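Local coordinates for protein hypoxanthine-guanine-xanthine phosphoribosyltransferase (Tritrichomonas foetus, PDB 1HGX) that salvages host purines by joining guanine, hypoxanthine or xanthine to the ribose phosphate of 5-phospho-alpha-D-ribose 1-diphosphate, giving GMP, IMP or XMP, at residues 51-56 with 64-69. Numbering follows the deposited sequence.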
loop_
_atom_site.group_PDB
_atom_site.type_symbol
_atom_site.label_atom_id
_atom_site.label_comp_id
_atom_site.label_asym_id
_atom_site.label_seq_id
_atom_site.Cartn_x
_atom_site.Cartn_y
_atom_site.Cartn_z
ATOM N N PHE A 51 0.297 -4.635 -2.983
ATOM C CA PHE A 51 -0.457 -5.736 -2.391
ATOM C C PHE A 51 0.513 -6.650 -1.672
ATOM O O PHE A 51 0.334 -6.954 -0.502
ATOM C CB PHE A 51 -1.217 -6.518 -3.463
ATOM C CG PHE A 51 -2.413 -5.791 -4.007
ATOM C CD1 PHE A 51 -2.283 -4.533 -4.579
ATOM C CD2 PHE A 51 -3.673 -6.362 -3.940
ATOM C CE1 PHE A 51 -3.395 -3.845 -5.076
ATOM C CE2 PHE A 51 -4.793 -5.682 -4.438
ATOM C CZ PHE A 51 -4.647 -4.420 -5.006
ATOM N N PHE A 52 1.545 -7.066 -2.395
ATOM C CA PHE A 52 2.606 -7.926 -1.892
ATOM C C PHE A 52 3.254 -7.287 -0.667
ATOM O O PHE A 52 3.483 -7.956 0.345
ATOM C CB PHE A 52 3.648 -8.097 -3.001
ATOM C CG PHE A 52 4.891 -8.832 -2.589
ATOM C CD1 PHE A 52 4.817 -10.020 -1.865
ATOM C CD2 PHE A 52 6.145 -8.364 -2.987
ATOM C CE1 PHE A 52 5.973 -10.747 -1.557
ATOM C CE2 PHE A 52 7.316 -9.082 -2.686
ATOM C CZ PHE A 52 7.230 -10.273 -1.969
ATOM N N TYR A 53 3.521 -5.986 -0.767
ATOM C CA TYR A 53 4.164 -5.206 0.296
ATOM C C TYR A 53 3.359 -5.193 1.594
ATOM O O TYR A 53 3.890 -5.523 2.663
ATOM C CB TYR A 53 4.396 -3.770 -0.182
ATOM C CG TYR A 53 5.120 -2.862 0.799
ATOM C CD1 TYR A 53 6.507 -2.916 0.935
ATOM C CD2 TYR A 53 4.424 -1.895 1.532
ATOM C CE1 TYR A 53 7.190 -2.021 1.770
ATOM C CE2 TYR A 53 5.100 -0.996 2.369
ATOM C CZ TYR A 53 6.479 -1.065 2.479
ATOM O OH TYR A 53 7.149 -0.167 3.290
ATOM N N THR A 54 2.091 -4.805 1.519
ATOM C CA THR A 54 1.273 -4.771 2.722
ATOM C C THR A 54 1.073 -6.165 3.319
ATOM O O THR A 54 1.028 -6.312 4.542
ATOM C CB THR A 54 -0.082 -4.103 2.470
ATOM O OG1 THR A 54 -0.787 -4.832 1.466
ATOM C CG2 THR A 54 0.118 -2.659 2.011
ATOM N N ASP A 55 0.957 -7.186 2.472
ATOM C CA ASP A 55 0.781 -8.551 2.978
ATOM C C ASP A 55 2.011 -9.018 3.744
ATOM O O ASP A 55 1.889 -9.697 4.769
ATOM C CB ASP A 55 0.441 -9.528 1.852
ATOM C CG ASP A 55 -1.050 -9.540 1.522
ATOM O OD1 ASP A 55 -1.851 -8.973 2.297
ATOM O OD2 ASP A 55 -1.431 -10.118 0.484
ATOM N N LEU A 56 3.187 -8.622 3.264
ATOM C CA LEU A 56 4.445 -8.961 3.914
ATOM C C LEU A 56 4.520 -8.268 5.268
ATOM O O LEU A 56 4.858 -8.900 6.278
ATOM C CB LEU A 56 5.646 -8.490 3.087
ATOM C CG LEU A 56 6.274 -9.374 2.011
ATOM C CD1 LEU A 56 7.442 -8.597 1.423
ATOM C CD2 LEU A 56 6.767 -10.711 2.583
ATOM N N LEU A 64 10.261 -1.225 11.792
ATOM C CA LEU A 64 10.743 -1.002 10.429
ATOM C C LEU A 64 10.142 0.312 9.958
ATOM O O LEU A 64 9.120 0.746 10.475
ATOM C CB LEU A 64 10.313 -2.158 9.519
ATOM C CG LEU A 64 8.821 -2.479 9.386
ATOM C CD1 LEU A 64 8.174 -1.683 8.255
ATOM C CD2 LEU A 64 8.679 -3.968 9.140
ATOM N N GLU A 65 10.761 0.947 8.975
ATOM C CA GLU A 65 10.286 2.230 8.485
ATOM C C GLU A 65 9.860 2.128 7.031
ATOM O O GLU A 65 10.683 1.895 6.156
ATOM C CB GLU A 65 11.410 3.244 8.636
ATOM C CG GLU A 65 11.058 4.655 8.229
ATOM C CD GLU A 65 12.018 5.671 8.813
ATOM O OE1 GLU A 65 13.051 5.266 9.394
ATOM O OE2 GLU A 65 11.733 6.881 8.698
ATOM N N PRO A 66 8.562 2.258 6.754
ATOM C CA PRO A 66 8.132 2.158 5.361
ATOM C C PRO A 66 8.462 3.417 4.569
ATOM O O PRO A 66 8.542 4.513 5.126
ATOM C CB PRO A 66 6.604 2.002 5.475
ATOM C CG PRO A 66 6.381 1.507 6.862
ATOM C CD PRO A 66 7.400 2.313 7.649
ATOM N N ASP A 67 8.692 3.242 3.273
ATOM C CA ASP A 67 8.939 4.357 2.380
ATOM C C ASP A 67 8.463 3.904 1.009
ATOM O O ASP A 67 8.311 2.708 0.758
ATOM C CB ASP A 67 10.402 4.781 2.365
ATOM C CG ASP A 67 10.571 6.265 2.035
ATOM O OD1 ASP A 67 9.674 6.880 1.409
ATOM O OD2 ASP A 67 11.615 6.826 2.414
ATOM N N TYR A 68 8.200 4.861 0.132
ATOM C CA TYR A 68 7.656 4.554 -1.181
ATOM C C TYR A 68 8.338 5.303 -2.285
ATOM O O TYR A 68 8.789 6.427 -2.094
ATOM C CB TYR A 68 6.171 4.919 -1.199
ATOM C CG TYR A 68 5.406 4.241 -0.096
ATOM C CD1 TYR A 68 5.369 4.786 1.185
ATOM C CD2 TYR A 68 4.805 3.005 -0.310
ATOM C CE1 TYR A 68 4.762 4.107 2.228
ATOM C CE2 TYR A 68 4.194 2.317 0.724
ATOM C CZ TYR A 68 4.182 2.871 1.991
ATOM O OH TYR A 68 3.629 2.166 3.031
ATOM N N ILE A 69 8.360 4.692 -3.457
ATOM C CA ILE A 69 8.967 5.321 -4.608
ATOM C C ILE A 69 8.120 5.048 -5.857
ATOM O O ILE A 69 7.481 3.998 -5.984
ATOM C CB ILE A 69 10.439 4.842 -4.794
ATOM C CG1 ILE A 69 11.193 5.791 -5.729
ATOM C CG2 ILE A 69 10.486 3.410 -5.335
ATOM C CD1 ILE A 69 12.693 5.576 -5.737
#
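Tyr53 reaches from the helix to the strand with its phenol group, whose oxygen comes against CB and CA of Pro66: OH of Tyr53 lies 3.1 Å from CB of Pro66 and 3.3 Å from CA of the same proline. Both Pro66 CB and the hydroxyl of Tyr68 sit at the edge of the Tyr53 ring, near its plane. On the Tyr68 side the touching atom is CE2 of Tyr53, 3.5 Å from OH of Tyr68. The two rings meet obliquely, with centroids 5.7 Å apart and planes at 68°. No hydrogen bond joins the segments; the 132 Å² they bury is van der Waals packing, most of it around Tyr53.

The reach of Tyr53 follows from its first torsion: CG is anti to the backbone N (chi1 -177°), which carries the ring out from the helix toward the strand. The axes of helix segment 51-56 and strand segment 65-69 approach to 11.8 Å and run antiparallel at 179°, as the helix and second strand of a beta-alpha-beta crossover do. Here the unit is strand 41-45, helix 50-57 and strand 65-72, part of the Rossmann-like core of type I phosphoribosyltransferases, and Tyr53 lies about 13 Å, side chain to ligand, from the bound GMP.

Further out, the buried Tyr53 hydroxyl is hydrogen-bonded to Met42 O, which ties it to the adjacent parallel strand 41-45 and probably limits movement of the ring. Asp67, whose CB points away from the helix, accepts the backbone N-H of Tyr68 at OD1, N to OD1 2.8 Å, while its OD2 bonds to Thr91. Pro66 and Tyr68 also pack on Arg169 and Thr47 of the second subunit, which puts this end of the contact at the dimer interface.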